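Local coordinates for uncharacterized hypothetical protein (Parabacteroides merdae, PDB 4EI0), which is of unknown function; it belongs to the DUF4466 family and is built largely of antiparallel beta-sheets, at residues 82-90 against 97-105. Sequence-based numbering, arbitrary orientation.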
ATOM      1  N   ILE B  82       3.852  -5.048  -0.234  1.00 54.74           N
ATOM      2  CA  ILE B  82       4.280  -4.424  -1.482  1.00 39.74           C
ATOM      3  C   ILE B  82       5.356  -3.395  -1.130  1.00 46.10           C
ATOM      4  O   ILE B  82       5.029  -2.360  -0.571  1.00 46.27           O
ATOM      5  CB  ILE B  82       3.138  -3.716  -2.237  1.00 47.58           C
ATOM      6  CG1 ILE B  82       1.944  -4.630  -2.495  1.00 52.67           C
ATOM      7  CG2 ILE B  82       3.663  -3.216  -3.588  1.00 44.65           C
ATOM      8  CD1 ILE B  82       0.693  -3.849  -2.895  1.00 54.63           C
ATOM      9  N   PRO B  83       6.643  -3.712  -1.353  1.00 41.10           N
ATOM     10  CA  PRO B  83       7.685  -2.741  -1.153  1.00 40.46           C
ATOM     11  C   PRO B  83       7.695  -1.710  -2.318  1.00 38.02           C
ATOM     12  O   PRO B  83       7.569  -2.098  -3.488  1.00 39.64           O
ATOM     13  CB  PRO B  83       8.959  -3.580  -1.137  1.00 47.31           C
ATOM     14  CG  PRO B  83       8.638  -4.770  -1.925  1.00 46.66           C
ATOM     15  CD  PRO B  83       7.176  -5.020  -1.796  1.00 45.64           C
ATOM     16  N   VAL B  84       7.781  -0.440  -1.942  1.00 41.26           N
ATOM     17  CA  VAL B  84       7.863   0.692  -2.864  1.00 39.09           C
ATOM     18  C   VAL B  84       9.037   1.520  -2.385  1.00 37.59           C
ATOM     19  O   VAL B  84       9.116   1.936  -1.203  1.00 42.58           O
ATOM     20  CB  VAL B  84       6.560   1.541  -2.876  1.00 40.40           C
ATOM     21  CG1 VAL B  84       6.731   2.748  -3.821  1.00 40.35           C
ATOM     22  CG2 VAL B  84       5.374   0.676  -3.229  1.00 40.35           C
ATOM     23  N   LYS B  85       9.983   1.774  -3.258  1.00 37.76           N
ATOM     24  CA  LYS B  85      11.277   2.419  -2.825  1.00 37.28           C
ATOM     25  C   LYS B  85      11.083   3.925  -2.773  1.00 38.88           C
ATOM     26  O   LYS B  85      11.277   4.637  -3.739  1.00 42.73           O
ATOM     27  CB  LYS B  85      12.447   2.031  -3.754  1.00 43.26           C
ATOM     28  CG  LYS B  85      13.831   2.577  -3.345  1.00 45.48           C
ATOM     29  CD  LYS B  85      14.965   1.569  -3.482  1.00 53.50           C
ATOM     30  CE  LYS B  85      16.353   2.227  -3.393  1.00 57.61           C
ATOM     31  NZ  LYS B  85      17.345   1.749  -4.407  1.00 53.42           N
ATOM     32  N   VAL B  86      10.729   4.412  -1.590  1.00 40.40           N
ATOM     33  CA  VAL B  86      10.304   5.795  -1.424  1.00 44.87           C
ATOM     34  C   VAL B  86      11.369   6.672  -0.795  1.00 42.10           C
ATOM     35  O   VAL B  86      11.215   7.887  -0.729  1.00 44.87           O
ATOM     36  CB  VAL B  86       9.010   5.890  -0.592  1.00 36.35           C
ATOM     37  CG1 VAL B  86       7.808   5.256  -1.333  1.00 37.95           C
ATOM     38  CG2 VAL B  86       9.210   5.263   0.754  1.00 39.45           C
ATOM     39  N   CYS B  87      12.449   6.069  -0.349  1.00 42.88           N
ATOM     40  CA  CYS B  87      13.531   6.784   0.320  1.00 42.91           C
ATOM     41  C   CYS B  87      14.856   6.581  -0.335  1.00 43.68           C
ATOM     42  O   CYS B  87      15.090   5.587  -1.064  1.00 43.71           O
ATOM     43  CB  CYS B  87      13.687   6.303   1.761  1.00 48.92           C
ATOM     44  SG  CYS B  87      12.321   6.585   2.881  1.00 43.41           S
ATOM     45  N   SER B  88      15.769   7.504  -0.058  1.00 43.64           N
ATOM     46  CA  SER B  88      17.178   7.269  -0.406  1.00 44.57           C
ATOM     47  C   SER B  88      17.785   6.416   0.721  1.00 41.85           C
ATOM     48  O   SER B  88      17.125   6.145   1.709  1.00 42.47           O
ATOM     49  CB  SER B  88      17.903   8.586  -0.574  1.00 44.96           C
ATOM     50  OG  SER B  88      17.541   9.468   0.481  1.00 47.77           O
ATOM     51  N   ASP B  89      19.032   5.983   0.586  1.00 40.05           N
ATOM     52  CA  ASP B  89      19.611   5.098   1.601  1.00 46.34           C
ATOM     53  C   ASP B  89      19.702   5.794   2.953  1.00 39.10           C
ATOM     54  O   ASP B  89      19.928   6.999   3.028  1.00 40.74           O
ATOM     55  CB  ASP B  89      20.996   4.584   1.204  1.00 53.00           C
ATOM     56  CG  ASP B  89      20.971   3.718  -0.080  1.00 62.80           C
ATOM     57  OD1 ASP B  89      19.973   3.027  -0.294  1.00 47.67           O
ATOM     58  OD2 ASP B  89      21.965   3.721  -0.846  1.00 57.66           O
ATOM     59  N   SER B  90      19.532   5.022   4.025  1.00 39.53           N
ATOM     60  CA  SER B  90      19.721   5.569   5.362  1.00 41.11           C
ATOM     61  C   SER B  90      21.181   5.831   5.661  1.00 38.79           C
ATOM     62  O   SER B  90      22.099   5.278   5.026  1.00 36.32           O
ATOM     63  CB  SER B  90      19.108   4.664   6.443  1.00 45.08           C
ATOM     64  OG  SER B  90      19.741   3.451   6.588  1.00 40.82           O
ATOM     65  N   THR B  97      20.115   7.072  13.234  1.00 41.42           N
ATOM     66  CA  THR B  97      19.883   6.643  11.866  1.00 39.45           C
ATOM     67  C   THR B  97      18.852   7.593  11.248  1.00 41.31           C
ATOM     68  O   THR B  97      17.807   7.790  11.824  1.00 40.41           O
ATOM     69  CB  THR B  97      19.353   5.209  11.824  1.00 39.92           C
ATOM     70  OG1 THR B  97      20.318   4.316  12.390  1.00 41.81           O
ATOM     71  CG2 THR B  97      18.971   4.803  10.382  1.00 38.34           C
ATOM     72  N   VAL B  98      19.159   8.174  10.095  1.00 42.59           N
ATOM     73  CA  VAL B  98      18.230   9.078   9.425  0.50 38.50           C
ATOM     74  C   VAL B  98      18.014   8.584   8.017  1.00 37.43           C
ATOM     75  O   VAL B  98      18.925   8.006   7.384  1.00 40.09           O
ATOM     76  CB  VAL B  98      18.762  10.522   9.424  0.50 45.37           C
ATOM     77  CG1 VAL B  98      20.008  10.629   8.551  0.50 35.35           C
ATOM     78  CG2 VAL B  98      17.661  11.496   9.016  0.50 53.34           C
ATOM     79  N   ILE B  99      16.803   8.781   7.524  1.00 43.70           N
ATOM     80  CA  ILE B  99      16.487   8.436   6.149  1.00 40.38           C
ATOM     81  C   ILE B  99      15.544   9.530   5.583  1.00 41.38           C
ATOM     82  O   ILE B  99      14.654  10.000   6.289  1.00 40.22           O
ATOM     83  CB  ILE B  99      15.859   7.047   6.045  1.00 40.97           C
ATOM     84  CG1 ILE B  99      15.840   6.599   4.587  1.00 46.44           C
ATOM     85  CG2 ILE B  99      14.472   7.084   6.682  1.00 37.46           C
ATOM     86  CD1 ILE B  99      15.506   5.131   4.384  1.00 42.13           C
ATOM     87  N   ASP B 100      15.771   9.903   4.327  1.00 42.03           N
ATOM     88  CA  ASP B 100      14.997  10.959   3.641  1.00 46.76           C
ATOM     89  C   ASP B 100      14.059  10.359   2.641  1.00 52.46           C
ATOM     90  O   ASP B 100      14.469   9.478   1.864  1.00 44.79           O
ATOM     91  CB  ASP B 100      15.915  11.888   2.854  1.00 48.37           C
ATOM     92  CG  ASP B 100      16.670  12.856   3.731  1.00 55.49           C
ATOM     93  OD1 ASP B 100      16.146  13.229   4.774  1.00 59.97           O
ATOM     94  OD2 ASP B 100      17.787  13.244   3.374  1.00 92.07           O
ATOM     95  N   PHE B 101      12.826  10.874   2.592  1.00 46.11           N
ATOM     96  CA  PHE B 101      11.928  10.453   1.535  1.00 42.22           C
ATOM     97  C   PHE B 101      12.305  11.195   0.245  1.00 49.91           C
ATOM     98  O   PHE B 101      12.527  12.377   0.266  1.00 47.30           O
ATOM     99  CB  PHE B 101      10.491  10.740   1.922  1.00 45.02           C
ATOM    100  CG  PHE B 101       9.955   9.818   2.963  1.00 40.54           C
ATOM    101  CD1 PHE B 101      10.196  10.052   4.284  1.00 42.15           C
ATOM    102  CD2 PHE B 101       9.152   8.757   2.608  1.00 45.06           C
ATOM    103  CE1 PHE B 101       9.709   9.215   5.240  1.00 42.09           C
ATOM    104  CE2 PHE B 101       8.682   7.890   3.554  1.00 44.84           C
ATOM    105  CZ  PHE B 101       8.942   8.120   4.871  1.00 43.82           C
ATOM    106  N   THR B 102      12.384  10.497  -0.872  1.00 44.48           N
ATOM    107  CA  THR B 102      12.609  11.137  -2.174  1.00 43.80           C
ATOM    108  C   THR B 102      11.365  10.982  -3.034  1.00 44.03           C
ATOM    109  O   THR B 102      11.375  11.405  -4.153  1.00 44.24           O
ATOM    110  CB  THR B 102      13.834  10.522  -2.884  1.00 53.03           C
ATOM    111  OG1 THR B 102      13.703   9.094  -2.834  1.00 45.82           O
ATOM    112  CG2 THR B 102      15.143  10.934  -2.128  1.00 47.06           C
ATOM    113  N   VAL B 103      10.299  10.352  -2.530  1.00 37.43           N
ATOM    114  CA  VAL B 103       9.050  10.138  -3.295  1.00 39.94           C
ATOM    115  C   VAL B 103       7.936  10.780  -2.508  1.00 39.07           C
ATOM    116  O   VAL B 103       7.894  10.678  -1.243  1.00 42.67           O
ATOM    117  CB  VAL B 103       8.788   8.634  -3.563  1.00 42.74           C
ATOM    118  CG1 VAL B 103       7.382   8.366  -4.160  1.00 39.45           C
ATOM    119  CG2 VAL B 103       9.868   8.034  -4.499  1.00 43.63           C
ATOM    120  N   ASP B 104       7.000  11.428  -3.202  1.00 43.46           N
ATOM    121  CA  ASP B 104       5.881  12.046  -2.494  1.00 39.63           C
ATOM    122  C   ASP B 104       4.953  10.922  -1.992  1.00 34.27           C
ATOM    123  O   ASP B 104       4.390  10.130  -2.802  1.00 39.97           O
ATOM    124  CB  ASP B 104       5.013  12.939  -3.388  1.00 42.56           C
ATOM    125  CG  ASP B 104       5.667  14.264  -3.717  1.00 51.23           C
ATOM    126  OD1 ASP B 104       6.779  14.541  -3.209  1.00 50.06           O
ATOM    127  OD2 ASP B 104       5.037  15.030  -4.497  1.00 55.27           O
ATOM    128  N   THR B 105       4.744  10.914  -0.680  1.00 38.09           N
ATOM    129  CA  THR B 105       3.696  10.107  -0.124  1.00 40.24           C
ATOM    130  C   THR B 105       3.187  10.688   1.159  1.00 38.58           C
ATOM    131  O   THR B 105       3.923  11.334   1.901  1.00 42.76           O
ATOM    132  CB  THR B 105       4.166   8.662   0.102  1.00 48.67           C
ATOM    133  OG1 THR B 105       3.039   7.887   0.518  1.00 52.03           O
ATOM    134  CG2 THR B 105       5.290   8.628   1.088  1.00 40.43           C
TER
HETATM  135  O   HOH W   1      18.325   9.235   3.121  1.00 41.21           O
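The sulfur of C87 sits 3.9 Å from the centroid of the F101 ring, over one face, a cysteine sulfur-aromatic contact beside an isolated antiparallel beta bridge. C87 and F101 are the bridged pair, and the contact illustrates how two sheets can be joined through the segments that run on from their strands: 81-85 is the outermost strand, within this chain, of one five-stranded antiparallel sheet, whereas 96-100 is the second strand of another. Backbone bonds flank the bridge: T102 N donates to V86 O at 2.9 Å, and V103 N adds a weak bond to that same oxygen. S88 N meets D100 O almost head-on, the C=O...N angle being 173°.

The packed side lies between these sheets. SG stands anti to the carbonyl carbon (chi1 -64°), which sets it over the ring; CB of C87 meets CD1 of I99 in a tight 3.4 Å approach, and L110 of strand 107-115 touches both residues. The side chain of V86 lies alongside that of F101, CG2 within 3.9 Å of ring atom CE2, and crosses that of V103 at about a right angle. Without the ring, as with an alanine here, the C87 sulfur would probably lose its aromatic partner and a gap would open beside V86 CG2.

The other side is looser and more polar, with D100 and T102 exposed. One water completes the link, donating to D89 O, accepting from D100 N and hydrogen-bonding S88 OG at 2.8 Å.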